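Local coordinates for protein hdh assembly factor Kustc1130 (Kuenenia stuttgartiensis, PDB 6HIF) that probably assists the assembly of hydrazine dehydrogenase (HDH), a multihaem enzyme of anammox bacteria, and is seen here within a large complex of many chains, at residues P30-V35 with T63-L68; P70-I75 with H86-L91; T36-G41 with S100-A105. All blocks are in the same frame, centred on the assembly; numbering follows the deposited sequence.

Contact 1. Residues P30-V35 with T63-L68; sequences PAKLWV and TCVFEL
Six backbone hydrogen bonds join 30-35 to 63-68 as neighbouring antiparallel strands, with Ala31-Leu68, Leu33-Phe66 and Val35-Cys64 as the hydrogen-bonded pairs. Leu33 N reaches Phe66 O at 2.8 Å and Phe66 N returns to Leu33 O at 2.7 Å, both nearly straight. Only at the end does the pattern bend: Ala31 N meets Leu68 O with an angle of 134° at the hydrogen. In the non-hydrogen-bonded pair Lys32-Glu67 the opposite charges do not meet, Lys32 NZ standing 6.9 Å from Glu67 OE2. The lysine is instead salt-bridged to an acidic side chain of another protein's chain, while Glu67 lays CD against Pro30 CG (3.7 Å).

Beyond Lys32 on the same face comes Trp34, its side chain about 4 Å from a bound haem c at the nearest atoms. Its CG is anti to the carbonyl carbon (chi1 -58°), which sets the indole alongside Val65, and Val65 CG2 rests over the six-membered ring, 3.8 Å from its centroid and 18° off the normal, as a CH-pi contact. Thr63 CG2 comes up at the ring's edge, and Phe98 stacks on the indole. Val65 CG1, still beside the indole's pyrrole side, also touches Lys32 CE at 3.8 Å. With an alanine at Trp34, Val65 CG2 would probably lose the ring it lies on, and Phe98 its stacking partner.

Across the strands, Leu33, Val35, Phe66 and Leu68 meet by apolar packing, Leu33 CD2 touching Leu68 CD1 at 4.0 Å. They pack on strands 48-51 and 71-79 of the second sheet of a beta-sandwich, and a disulfide links Cys64 to Cys56. The two faces thus differ in chemistry: one apolar and turned toward the second sheet, the other carrying Trp34, Val65 and the charged Lys32 and Glu67, and met by another protein's chain.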
ATOM      1  N   PRO Y  30     -18.634 -36.714 -53.100  1.00 47.00           N
ATOM      2  CA  PRO Y  30     -19.520 -37.617 -53.834  1.00 45.94           C
ATOM      3  C   PRO Y  30     -20.855 -36.944 -54.133  1.00 45.23           C
ATOM      4  O   PRO Y  30     -21.267 -36.038 -53.413  1.00 45.38           O
ATOM      5  CB  PRO Y  30     -19.707 -38.811 -52.884  1.00 44.51           C
ATOM      6  CG  PRO Y  30     -19.444 -38.241 -51.506  1.00 45.28           C
ATOM      7  CD  PRO Y  30     -18.429 -37.133 -51.704  1.00 46.29           C
ATOM      8  N   ALA Y  31     -21.502 -37.390 -55.217  1.00 44.89           N
ATOM      9  CA  ALA Y  31     -22.821 -36.909 -55.594  1.00 45.44           C
ATOM     10  C   ALA Y  31     -23.874 -37.611 -54.740  1.00 47.21           C
ATOM     11  O   ALA Y  31     -23.682 -38.759 -54.342  1.00 49.02           O
ATOM     12  CB  ALA Y  31     -23.053 -37.142 -57.067  1.00 43.47           C
ATOM     13  N   LYS Y  32     -24.974 -36.902 -54.451  1.00 47.48           N
ATOM     14  CA  LYS Y  32     -26.089 -37.467 -53.709  1.00 47.83           C
ATOM     15  C   LYS Y  32     -27.298 -37.547 -54.634  1.00 47.76           C
ATOM     16  O   LYS Y  32     -27.722 -36.538 -55.193  1.00 49.36           O
ATOM     17  CB  LYS Y  32     -26.379 -36.651 -52.445  1.00 49.56           C
ATOM     18  CG  LYS Y  32     -26.651 -37.472 -51.189  1.00 52.42           C
ATOM     19  CD  LYS Y  32     -26.921 -36.632 -49.949  1.00 56.31           C
ATOM     20  CE  LYS Y  32     -27.233 -37.455 -48.712  1.00 56.21           C
ATOM     21  NZ  LYS Y  32     -28.091 -36.721 -47.749  1.00 54.66           N
ATOM     22  N   LEU Y  33     -27.826 -38.765 -54.806  1.00 47.26           N
ATOM     23  CA  LEU Y  33     -28.953 -39.009 -55.691  1.00 45.44           C
ATOM     24  C   LEU Y  33     -30.125 -39.560 -54.885  1.00 45.95           C
ATOM     25  O   LEU Y  33     -30.010 -40.601 -54.242  1.00 46.58           O
ATOM     26  CB  LEU Y  33     -28.532 -39.994 -56.786  1.00 44.38           C
ATOM     27  CG  LEU Y  33     -29.629 -40.408 -57.767  1.00 43.20           C
ATOM     28  CD1 LEU Y  33     -29.930 -39.294 -58.756  1.00 43.49           C
ATOM     29  CD2 LEU Y  33     -29.230 -41.672 -58.512  1.00 43.25           C
ATOM     30  N   TRP Y  34     -31.246 -38.832 -54.933  1.00 46.13           N
ATOM     31  CA  TRP Y  34     -32.509 -39.276 -54.367  1.00 44.79           C
ATOM     32  C   TRP Y  34     -33.351 -39.872 -55.489  1.00 44.48           C
ATOM     33  O   TRP Y  34     -33.506 -39.247 -56.538  1.00 45.46           O
ATOM     34  CB  TRP Y  34     -33.247 -38.093 -53.734  1.00 45.88           C
ATOM     35  CG  TRP Y  34     -32.505 -37.353 -52.661  1.00 45.71           C
ATOM     36  CD1 TRP Y  34     -31.330 -36.668 -52.785  1.00 45.50           C
ATOM     37  CD2 TRP Y  34     -32.930 -37.180 -51.297  1.00 44.67           C
ATOM     38  NE1 TRP Y  34     -30.983 -36.099 -51.589  1.00 46.41           N
ATOM     39  CE2 TRP Y  34     -31.946 -36.393 -50.659  1.00 46.04           C
ATOM     40  CE3 TRP Y  34     -34.038 -37.611 -50.557  1.00 43.15           C
ATOM     41  CZ2 TRP Y  34     -32.042 -36.039 -49.312  1.00 46.55           C
ATOM     42  CZ3 TRP Y  34     -34.131 -37.261 -49.228  1.00 43.70           C
ATOM     43  CH2 TRP Y  34     -33.145 -36.483 -48.617  1.00 44.35           C
ATOM     44  N   VAL Y  35     -33.888 -41.078 -55.264  1.00 43.22           N
ATOM     45  CA  VAL Y  35     -34.785 -41.694 -56.233  1.00 43.07           C
ATOM     46  C   VAL Y  35     -36.109 -42.028 -55.548  1.00 43.22           C
ATOM     47  O   VAL Y  35     -36.141 -42.794 -54.586  1.00 44.73           O
ATOM     48  CB  VAL Y  35     -34.166 -42.925 -56.927  1.00 41.95           C
ATOM     49  CG1 VAL Y  35     -35.101 -43.510 -57.975  1.00 41.52           C
ATOM     50  CG2 VAL Y  35     -32.818 -42.609 -57.553  1.00 41.92           C
ATOM     51  N   THR Y  63     -38.613 -43.732 -51.322  1.00 48.70           N
ATOM     52  CA  THR Y  63     -37.443 -42.951 -51.689  1.00 48.26           C
ATOM     53  C   THR Y  63     -36.181 -43.619 -51.153  1.00 47.10           C
ATOM     54  O   THR Y  63     -36.122 -44.002 -49.987  1.00 50.54           O
ATOM     55  CB  THR Y  63     -37.581 -41.499 -51.217  1.00 48.75           C
ATOM     56  OG1 THR Y  63     -38.821 -40.998 -51.715  1.00 48.23           O
ATOM     57  CG2 THR Y  63     -36.447 -40.612 -51.683  1.00 49.07           C
ATOM     58  N   CYS Y  64     -35.185 -43.747 -52.034  1.00 45.21           N
ATOM     59  CA  CYS Y  64     -33.858 -44.221 -51.681  1.00 46.75           C
ATOM     60  C   CYS Y  64     -32.838 -43.114 -51.950  1.00 45.30           C
ATOM     61  O   CYS Y  64     -32.911 -42.424 -52.967  1.00 44.36           O
ATOM     62  CB  CYS Y  64     -33.490 -45.447 -52.509  1.00 51.09           C
ATOM     63  SG  CYS Y  64     -34.402 -46.951 -52.075  1.00 50.73           S
ATOM     64  N   VAL Y  65     -31.888 -42.952 -51.024  1.00 44.40           N
ATOM     65  CA  VAL Y  65     -30.828 -41.967 -51.171  1.00 45.29           C
ATOM     66  C   VAL Y  65     -29.514 -42.709 -51.413  1.00 45.37           C
ATOM     67  O   VAL Y  65     -29.145 -43.592 -50.642  1.00 43.95           O
ATOM     68  CB  VAL Y  65     -30.743 -41.026 -49.948  1.00 43.80           C
ATOM     69  CG1 VAL Y  65     -29.792 -39.861 -50.185  1.00 41.64           C
ATOM     70  CG2 VAL Y  65     -32.110 -40.518 -49.515  1.00 42.79           C
ATOM     71  N   PHE Y  66     -28.820 -42.340 -52.493  1.00 47.02           N
ATOM     72  CA  PHE Y  66     -27.562 -42.966 -52.863  1.00 49.55           C
ATOM     73  C   PHE Y  66     -26.441 -41.933 -52.835  1.00 52.30           C
ATOM     74  O   PHE Y  66     -26.604 -40.823 -53.343  1.00 53.18           O
ATOM     75  CB  PHE Y  66     -27.665 -43.579 -54.260  1.00 50.67           C
ATOM     76  CG  PHE Y  66     -28.748 -44.614 -54.407  1.00 53.89           C
ATOM     77  CD1 PHE Y  66     -28.511 -45.940 -54.075  1.00 55.89           C
ATOM     78  CD2 PHE Y  66     -30.005 -44.264 -54.875  1.00 54.95           C
ATOM     79  CE1 PHE Y  66     -29.510 -46.893 -54.205  1.00 57.72           C
ATOM     80  CE2 PHE Y  66     -31.003 -45.217 -55.005  1.00 56.46           C
ATOM     81  CZ  PHE Y  66     -30.754 -46.529 -54.671  1.00 57.90           C
ATOM     82  N   GLU Y  67     -25.308 -42.322 -52.237  1.00 54.59           N
ATOM     83  CA  GLU Y  67     -24.087 -41.532 -52.278  1.00 57.38           C
ATOM     84  C   GLU Y  67     -23.128 -42.186 -53.271  1.00 55.41           C
ATOM     85  O   GLU Y  67     -22.669 -43.301 -53.041  1.00 55.83           O
ATOM     86  CB  GLU Y  67     -23.487 -41.426 -50.875  1.00 59.78           C
ATOM     87  CG  GLU Y  67     -22.558 -40.240 -50.703  1.00 67.33           C
ATOM     88  CD  GLU Y  67     -21.688 -40.293 -49.456  1.00 74.01           C
ATOM     89  OE1 GLU Y  67     -20.935 -41.279 -49.293  1.00 75.73           O
ATOM     90  OE2 GLU Y  67     -21.764 -39.347 -48.647  1.00 79.38           O
ATOM     91  N   LEU Y  68     -22.852 -41.487 -54.380  1.00 53.95           N
ATOM     92  CA  LEU Y  68     -22.148 -42.075 -55.510  1.00 55.18           C
ATOM     93  C   LEU Y  68     -20.950 -41.214 -55.901  1.00 57.61           C
ATOM     94  O   LEU Y  68     -20.996 -39.992 -55.779  1.00 58.94           O
ATOM     95  CB  LEU Y  68     -23.116 -42.179 -56.692  1.00 54.07           C
ATOM     96  CG  LEU Y  68     -24.398 -42.969 -56.450  1.00 55.11           C
ATOM     97  CD1 LEU Y  68     -25.447 -42.598 -57.487  1.00 55.04           C
ATOM     98  CD2 LEU Y  68     -24.136 -44.469 -56.460  1.00 54.67           C
TER

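Contact 2. Residues P70-I75 with H86-L91; sequences PGTYAI and HKEVSL. With SO4 (sulfate ion), chain B; SO4 (sulfate ion), chain C.
Thr72 and Ser90 turn their hydroxyls together in a non-hydrogen-bonded pair, Thr72 OG1 lying 2.9 Å from Ser90 OG in a hydrogen bond. With OG1 beside its backbone N (chi1 -54°), Thr72 CG2 stands anti to that N and reaches diagonally across the pair to Glu88 OE2, 3.3 Å away. On the opposite face Ile75 CD1 crosses to Val89 CG2 (3.8 Å), and Tyr73 CD1 approaches Leu91 CD1 obliquely at 4.3 Å, the tyrosine OH hydrogen-bonding to Arg69 O. Six backbone bonds keep the antiparallel pairs in step, and Gly71 has backbone angles that suit glycine alone.

His86, at the far end of the pair, points its ring edge at two sulfates, probably from the crystallisation liquor: ND1 hydrogen-bonds to O3 and O4 of the chain B ion (3.1 Å each), whose O2 is held by His86 N, and NE2 to O2 of the chain C ion (3.0 Å).

Strands 71-79 and 83-91 form a beta hairpin at one margin of their sheet within this chain. Ile75 touches its sheet neighbour 48-51 and, across the sandwich, strands 31-39 and 96-102; Val89 meets Leu97, and Leu91 meets Ala31 and Leu68 of the other sheet.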
ATOM      1  N   PRO Y  70     -18.527 -39.552 -58.844  1.00 54.22           N
ATOM      2  CA  PRO Y  70     -18.845 -39.002 -60.163  1.00 53.28           C
ATOM      3  C   PRO Y  70     -18.837 -40.068 -61.255  1.00 53.34           C
ATOM      4  O   PRO Y  70     -18.033 -40.995 -61.213  1.00 56.15           O
ATOM      5  CB  PRO Y  70     -17.701 -38.005 -60.405  1.00 53.60           C
ATOM      6  CG  PRO Y  70     -17.309 -37.548 -59.018  1.00 53.30           C
ATOM      7  CD  PRO Y  70     -17.490 -38.773 -58.145  1.00 54.45           C
ATOM      8  N   GLY Y  71     -19.751 -39.924 -62.221  1.00 53.12           N
ATOM      9  CA  GLY Y  71     -19.850 -40.837 -63.349  1.00 53.37           C
ATOM     10  C   GLY Y  71     -21.281 -40.957 -63.864  1.00 53.05           C
ATOM     11  O   GLY Y  71     -22.195 -40.360 -63.304  1.00 53.65           O
ATOM     12  N   THR Y  72     -21.455 -41.733 -64.939  1.00 53.21           N
ATOM     13  CA  THR Y  72     -22.762 -41.988 -65.525  1.00 52.66           C
ATOM     14  C   THR Y  72     -23.320 -43.295 -64.962  1.00 53.29           C
ATOM     15  O   THR Y  72     -22.612 -44.295 -64.889  1.00 57.30           O
ATOM     16  CB  THR Y  72     -22.683 -41.973 -67.057  1.00 52.04           C
ATOM     17  OG1 THR Y  72     -22.086 -40.734 -67.439  1.00 50.38           O
ATOM     18  CG2 THR Y  72     -24.033 -42.117 -67.727  1.00 52.36           C
ATOM     19  N   TYR Y  73     -24.597 -43.266 -64.564  1.00 53.21           N
ATOM     20  CA  TYR Y  73     -25.246 -44.390 -63.909  1.00 53.57           C
ATOM     21  C   TYR Y  73     -26.581 -44.680 -64.590  1.00 56.31           C
ATOM     22  O   TYR Y  73     -27.158 -43.806 -65.236  1.00 60.46           O
ATOM     23  CB  TYR Y  73     -25.489 -44.080 -62.430  1.00 52.52           C
ATOM     24  CG  TYR Y  73     -24.248 -43.985 -61.581  1.00 53.81           C
ATOM     25  CD1 TYR Y  73     -23.526 -42.804 -61.488  1.00 54.12           C
ATOM     26  CD2 TYR Y  73     -23.798 -45.078 -60.857  1.00 55.00           C
ATOM     27  CE1 TYR Y  73     -22.383 -42.715 -60.708  1.00 54.15           C
ATOM     28  CE2 TYR Y  73     -22.661 -45.004 -60.067  1.00 54.60           C
ATOM     29  CZ  TYR Y  73     -21.952 -43.818 -59.991  1.00 53.32           C
ATOM     30  OH  TYR Y  73     -20.833 -43.740 -59.213  1.00 51.61           O
ATOM     31  N   ALA Y  74     -27.060 -45.919 -64.428  1.00 56.61           N
ATOM     32  CA  ALA Y  74     -28.384 -46.312 -64.882  1.00 55.19           C
ATOM     33  C   ALA Y  74     -29.271 -46.605 -63.671  1.00 56.00           C
ATOM     34  O   ALA Y  74     -28.979 -47.499 -62.876  1.00 54.41           O
ATOM     35  CB  ALA Y  74     -28.282 -47.495 -65.813  1.00 52.22           C
ATOM     36  N   ILE Y  75     -30.343 -45.815 -63.529  1.00 56.07           N
ATOM     37  CA  ILE Y  75     -31.329 -46.017 -62.479  1.00 56.83           C
ATOM     38  C   ILE Y  75     -32.410 -46.945 -63.026  1.00 58.79           C
ATOM     39  O   ILE Y  75     -32.922 -46.728 -64.124  1.00 58.97           O
ATOM     40  CB  ILE Y  75     -31.924 -44.678 -61.991  1.00 56.16           C
ATOM     41  CG1 ILE Y  75     -30.840 -43.659 -61.630  1.00 56.53           C
ATOM     42  CG2 ILE Y  75     -32.889 -44.896 -60.833  1.00 55.86           C
ATOM     43  CD1 ILE Y  75     -31.340 -42.232 -61.572  1.00 56.98           C
ATOM     44  N   HIS Y  86     -36.873 -46.718 -65.965  1.00 64.92           N
ATOM     45  CA  HIS Y  86     -35.447 -46.573 -66.216  1.00 64.29           C
ATOM     46  C   HIS Y  86     -35.105 -45.115 -66.511  1.00 61.56           C
ATOM     47  O   HIS Y  86     -35.871 -44.413 -67.165  1.00 60.86           O
ATOM     48  CB  HIS Y  86     -35.001 -47.490 -67.366  1.00 65.69           C
ATOM     49  CG  HIS Y  86     -35.275 -48.936 -67.124  1.00 66.12           C
ATOM     50  ND1 HIS Y  86     -36.405 -49.565 -67.610  1.00 68.19           N
ATOM     51  CD2 HIS Y  86     -34.582 -49.875 -66.447  1.00 66.19           C
ATOM     52  CE1 HIS Y  86     -36.394 -50.831 -67.246  1.00 68.73           C
ATOM     53  NE2 HIS Y  86     -35.285 -51.046 -66.530  1.00 67.79           N
ATOM     54  N   LYS Y  87     -33.939 -44.680 -66.017  1.00 61.11           N
ATOM     55  CA  LYS Y  87     -33.397 -43.366 -66.328  1.00 62.05           C
ATOM     56  C   LYS Y  87     -31.877 -43.391 -66.180  1.00 61.59           C
ATOM     57  O   LYS Y  87     -31.348 -43.909 -65.197  1.00 59.77           O
ATOM     58  CB  LYS Y  87     -34.019 -42.281 -65.442  1.00 62.94           C
ATOM     59  CG  LYS Y  87     -33.996 -40.883 -66.045  1.00 65.43           C
ATOM     60  CD  LYS Y  87     -34.178 -39.779 -65.035  1.00 68.56           C
ATOM     61  CE  LYS Y  87     -34.089 -38.405 -65.665  1.00 70.96           C
ATOM     62  NZ  LYS Y  87     -33.895 -37.350 -64.642  1.00 75.13           N
ATOM     63  N   GLU Y  88     -31.186 -42.822 -67.175  1.00 62.05           N
ATOM     64  CA  GLU Y  88     -29.737 -42.714 -67.153  1.00 62.88           C
ATOM     65  C   GLU Y  88     -29.358 -41.302 -66.719  1.00 60.94           C
ATOM     66  O   GLU Y  88     -29.931 -40.326 -67.199  1.00 63.74           O
ATOM     67  CB  GLU Y  88     -29.156 -43.051 -68.527  1.00 67.92           C
ATOM     68  CG  GLU Y  88     -27.690 -43.437 -68.483  1.00 73.79           C
ATOM     69  CD  GLU Y  88     -27.069 -43.650 -69.852  1.00 82.45           C
ATOM     70  OE1 GLU Y  88     -27.630 -44.445 -70.641  1.00 86.39           O
ATOM     71  OE2 GLU Y  88     -26.033 -43.010 -70.132  1.00 84.82           O
ATOM     72  N   VAL Y  89     -28.387 -41.213 -65.804  1.00 58.27           N
ATOM     73  CA  VAL Y  89     -28.044 -39.958 -65.155  1.00 57.53           C
ATOM     74  C   VAL Y  89     -26.524 -39.824 -65.096  1.00 55.82           C
ATOM     75  O   VAL Y  89     -25.838 -40.763 -64.696  1.00 55.53           O
ATOM     76  CB  VAL Y  89     -28.697 -39.873 -63.758  1.00 58.08           C
ATOM     77  CG1 VAL Y  89     -27.949 -38.952 -62.807  1.00 58.43           C
ATOM     78  CG2 VAL Y  89     -30.163 -39.473 -63.848  1.00 58.55           C
ATOM     79  N   SER Y  90     -26.019 -38.651 -65.510  1.00 53.77           N
ATOM     80  CA  SER Y  90     -24.605 -38.310 -65.416  1.00 51.27           C
ATOM     81  C   SER Y  90     -24.376 -37.364 -64.239  1.00 49.16           C
ATOM     82  O   SER Y  90     -24.871 -36.242 -64.237  1.00 48.87           O
ATOM     83  CB  SER Y  90     -24.106 -37.703 -66.700  1.00 51.92           C
ATOM     84  OG  SER Y  90     -24.050 -38.672 -67.735  1.00 55.25           O
ATOM     85  N   LEU Y  91     -23.612 -37.828 -63.245  1.00 48.50           N
ATOM     86  CA  LEU Y  91     -23.386 -37.072 -62.024  1.00 48.13           C
ATOM     87  C   LEU Y  91     -21.948 -36.566 -61.988  1.00 50.60           C
ATOM     88  O   LEU Y  91     -21.009 -37.315 -62.244  1.00 51.56           O
ATOM     89  CB  LEU Y  91     -23.677 -37.969 -60.816  1.00 46.09           C
ATOM     90  CG  LEU Y  91     -25.144 -38.333 -60.600  1.00 45.10           C
ATOM     91  CD1 LEU Y  91     -25.280 -39.395 -59.519  1.00 44.85           C
ATOM     92  CD2 LEU Y  91     -25.964 -37.101 -60.253  1.00 43.99           C
TER
HETATM   93  S   SO4 B 202     -38.691 -47.118 -68.956  1.00132.95           S
HETATM   94  O1  SO4 B 202     -39.677 -46.811 -70.017  1.00130.86           O
HETATM   95  O2  SO4 B 202     -38.527 -45.945 -68.068  1.00132.47           O
HETATM   96  O3  SO4 B 202     -39.158 -48.270 -68.152  1.00130.35           O
HETATM   97  O4  SO4 B 202     -37.395 -47.441 -69.594  1.00136.11           O
HETATM   98  S   SO4 C 201     -32.504 -53.956 -64.648  1.00137.39           S
HETATM   99  O1  SO4 C 201     -32.206 -53.775 -63.209  1.00137.31           O
HETATM  100  O2  SO4 C 201     -33.382 -52.867 -65.126  1.00136.27           O
HETATM  101  O3  SO4 C 201     -31.239 -53.929 -65.417  1.00136.71           O
HETATM  102  O4  SO4 C 201     -33.192 -55.253 -64.847  1.00141.09           O

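Contact 3. Residues T36-G41 with S100-A105; sequences TAIAIG and SLDLGA
Asp102 lays its carboxylate across the end of strand 31-39, crossing the Ile38 side chain at about a right angle, with OD1 3.4 Å from Ile38 CB. Its CG stands anti to the backbone N (chi1 -167°), which carries the carboxylate out over the turn that follows Ala39. There OD1 takes a weak hydrogen bond from Ile40 N, 2.7 Å away but strongly bent (115°). OD2 accepts from Gly104 N at 3.2 Å, approached from well above the carboxylate plane. This second bond, to the backbone two residues on, makes an Asx turn, so one side chain both folds the chain leaving strand 96-102 and touches the chain leaving 31-39.

Between the two strands the pairing is parallel: the last strand of the domain lies beside the first in one sheet of a beta-sandwich. Leu101 N binds Thr36 O, Leu101 O receives Ile38 N, and Leu103 N reaches Ile38 O at 2.8 Å, carrying the ladder one step past the end of the second strand. Beyond it, Ile40 sets CD1 against Ala105 CB (3.9 Å), and Ala39 CB lies 3.5 Å from Gly104 O. Leu101 and Leu103 both pack on Val77 and Ala85 of the facing sheet, whereas Ser100 OG, on the face of Thr36 and Asp102, hydrogen-bonds to the backbone of another protein's chain.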
ATOM      1  N   THR Y  36     -37.195 -41.436 -56.060  1.00 42.65           N
ATOM      2  CA  THR Y  36     -38.526 -41.642 -55.513  1.00 41.56           C
ATOM      3  C   THR Y  36     -39.352 -42.462 -56.500  1.00 41.73           C
ATOM      4  O   THR Y  36     -39.442 -42.125 -57.682  1.00 41.08           O
ATOM      5  CB  THR Y  36     -39.200 -40.307 -55.168  1.00 41.19           C
ATOM      6  OG1 THR Y  36     -38.341 -39.572 -54.296  1.00 40.89           O
ATOM      7  CG2 THR Y  36     -40.555 -40.479 -54.517  1.00 39.76           C
ATOM      8  N   ALA Y  37     -39.945 -43.546 -55.988  1.00 41.15           N
ATOM      9  CA  ALA Y  37     -40.784 -44.431 -56.779  1.00 40.95           C
ATOM     10  C   ALA Y  37     -42.251 -44.122 -56.496  1.00 41.82           C
ATOM     11  O   ALA Y  37     -42.721 -44.280 -55.370  1.00 42.27           O
ATOM     12  CB  ALA Y  37     -40.449 -45.870 -56.466  1.00 41.07           C
ATOM     13  N   ILE Y  38     -42.960 -43.682 -57.540  1.00 42.36           N
ATOM     14  CA  ILE Y  38     -44.344 -43.258 -57.411  1.00 43.22           C
ATOM     15  C   ILE Y  38     -45.215 -44.167 -58.273  1.00 42.99           C
ATOM     16  O   ILE Y  38     -44.782 -44.634 -59.323  1.00 43.33           O
ATOM     17  CB  ILE Y  38     -44.515 -41.779 -57.821  1.00 44.03           C
ATOM     18  CG1 ILE Y  38     -43.299 -40.916 -57.489  1.00 45.58           C
ATOM     19  CG2 ILE Y  38     -45.771 -41.190 -57.211  1.00 46.40           C
ATOM     20  CD1 ILE Y  38     -43.333 -39.557 -58.149  1.00 46.54           C
ATOM     21  N   ALA Y  39     -46.451 -44.398 -57.812  1.00 43.83           N
ATOM     22  CA  ALA Y  39     -47.502 -44.997 -58.619  1.00 44.52           C
ATOM     23  C   ALA Y  39     -48.693 -44.039 -58.684  1.00 45.04           C
ATOM     24  O   ALA Y  39     -49.529 -44.028 -57.780  1.00 47.28           O
ATOM     25  CB  ALA Y  39     -47.884 -46.339 -58.043  1.00 43.47           C
ATOM     26  N   ILE Y  40     -48.751 -43.249 -59.767  1.00 43.81           N
ATOM     27  CA  ILE Y  40     -49.673 -42.132 -59.958  1.00 44.12           C
ATOM     28  C   ILE Y  40     -49.919 -41.386 -58.646  1.00 44.17           C
ATOM     29  O   ILE Y  40     -51.061 -41.251 -58.206  1.00 44.67           O
ATOM     30  CB  ILE Y  40     -50.988 -42.533 -60.669  1.00 43.46           C
ATOM     31  CG1 ILE Y  40     -51.610 -43.814 -60.100  1.00 41.34           C
ATOM     32  CG2 ILE Y  40     -50.785 -42.606 -62.178  1.00 44.44           C
ATOM     33  CD1 ILE Y  40     -53.121 -43.848 -60.145  1.00 40.50           C
ATOM     34  N   GLY Y  41     -48.834 -40.896 -58.036  1.00 44.22           N
ATOM     35  CA  GLY Y  41     -48.932 -39.994 -56.901  1.00 47.20           C
ATOM     36  C   GLY Y  41     -48.498 -40.639 -55.588  1.00 47.80           C
ATOM     37  O   GLY Y  41     -47.839 -39.996 -54.776  1.00 50.19           O
ATOM     38  N   SER Y 100     -37.572 -38.446 -59.789  1.00 46.17           N
ATOM     39  CA  SER Y 100     -38.914 -38.921 -59.498  1.00 47.15           C
ATOM     40  C   SER Y 100     -39.431 -39.733 -60.679  1.00 47.33           C
ATOM     41  O   SER Y 100     -39.639 -39.191 -61.763  1.00 49.92           O
ATOM     42  CB  SER Y 100     -39.828 -37.768 -59.190  1.00 48.47           C
ATOM     43  OG  SER Y 100     -40.825 -38.163 -58.263  1.00 49.78           O
ATOM     44  N   LEU Y 101     -39.624 -41.036 -60.453  1.00 46.33           N
ATOM     45  CA  LEU Y 101     -40.056 -41.941 -61.507  1.00 45.25           C
ATOM     46  C   LEU Y 101     -41.422 -42.520 -61.149  1.00 46.04           C
ATOM     47  O   LEU Y 101     -41.590 -43.104 -60.078  1.00 46.18           O
ATOM     48  CB  LEU Y 101     -39.010 -43.050 -61.685  1.00 42.47           C
ATOM     49  CG  LEU Y 101     -37.647 -42.598 -62.209  1.00 40.98           C
ATOM     50  CD1 LEU Y 101     -36.597 -43.670 -61.964  1.00 40.52           C
ATOM     51  CD2 LEU Y 101     -37.705 -42.229 -63.685  1.00 39.34           C
ATOM     52  N   ASP Y 102     -42.389 -42.334 -62.058  1.00 45.87           N
ATOM     53  CA  ASP Y 102     -43.726 -42.879 -61.888  1.00 47.62           C
ATOM     54  C   ASP Y 102     -43.864 -44.153 -62.717  1.00 48.98           C
ATOM     55  O   ASP Y 102     -43.522 -44.167 -63.897  1.00 51.06           O
ATOM     56  CB  ASP Y 102     -44.808 -41.867 -62.263  1.00 49.12           C
ATOM     57  CG  ASP Y 102     -46.191 -42.288 -61.797  1.00 50.73           C
ATOM     58  OD1 ASP Y 102     -46.440 -42.210 -60.577  1.00 50.48           O
ATOM     59  OD2 ASP Y 102     -47.002 -42.705 -62.653  1.00 50.13           O
ATOM     60  N   LEU Y 103     -44.388 -45.211 -62.086  1.00 49.30           N
ATOM     61  CA  LEU Y 103     -44.448 -46.527 -62.702  1.00 48.98           C
ATOM     62  C   LEU Y 103     -45.871 -46.830 -63.160  1.00 49.49           C
ATOM     63  O   LEU Y 103     -46.161 -47.946 -63.583  1.00 49.93           O
ATOM     64  CB  LEU Y 103     -43.953 -47.578 -61.703  1.00 47.84           C
ATOM     65  CG  LEU Y 103     -42.440 -47.791 -61.662  1.00 48.36           C
ATOM     66  CD1 LEU Y 103     -41.748 -46.672 -60.893  1.00 47.43           C
ATOM     67  CD2 LEU Y 103     -42.106 -49.142 -61.047  1.00 48.47           C
ATOM     68  N   GLY Y 104     -46.749 -45.825 -63.074  1.00 49.74           N
ATOM     69  CA  GLY Y 104     -48.112 -45.946 -63.566  1.00 49.46           C
ATOM     70  C   GLY Y 104     -49.048 -46.567 -62.534  1.00 49.94           C
ATOM     71  O   GLY Y 104     -48.627 -46.906 -61.428  1.00 49.98           O
ATOM     72  N   ALA Y 105     -50.318 -46.720 -62.932  1.00 49.45           N
ATOM     73  CA  ALA Y 105     -51.391 -47.148 -62.046  1.00 49.23           C
ATOM     74  C   ALA Y 105     -51.302 -48.644 -61.755  1.00 49.41           C
ATOM     75  O   ALA Y 105     -51.842 -49.111 -60.753  1.00 48.61           O
ATOM     76  CB  ALA Y 105     -52.724 -46.780 -62.647  1.00 49.18           C
TER

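Strand 31-39 serves both contact 1 and contact 3: its first half lies between 63-68 (antiparallel) and 96-102 (parallel), and contact 3 continues the parallel pairing along its second half; their centres lie about 18 Å apart. The two meet where Thr63 OG1 sits 3.0 Å from Thr36 OG1, a probable hydrogen bond. Contact 2 belongs to the facing sheet, its centre about 11 Å from that of contact 1, and packs on it through Leu33 CD2 and Ile75 CD1 (3.8 Å). It reaches contact 3 where Ile75 CG2 meets Leu101 CD1 (4.1 Å). The haem c beside Trp34 is about 11 Å from the Thr36 side chain, placing contact 1 nearer the cofactor.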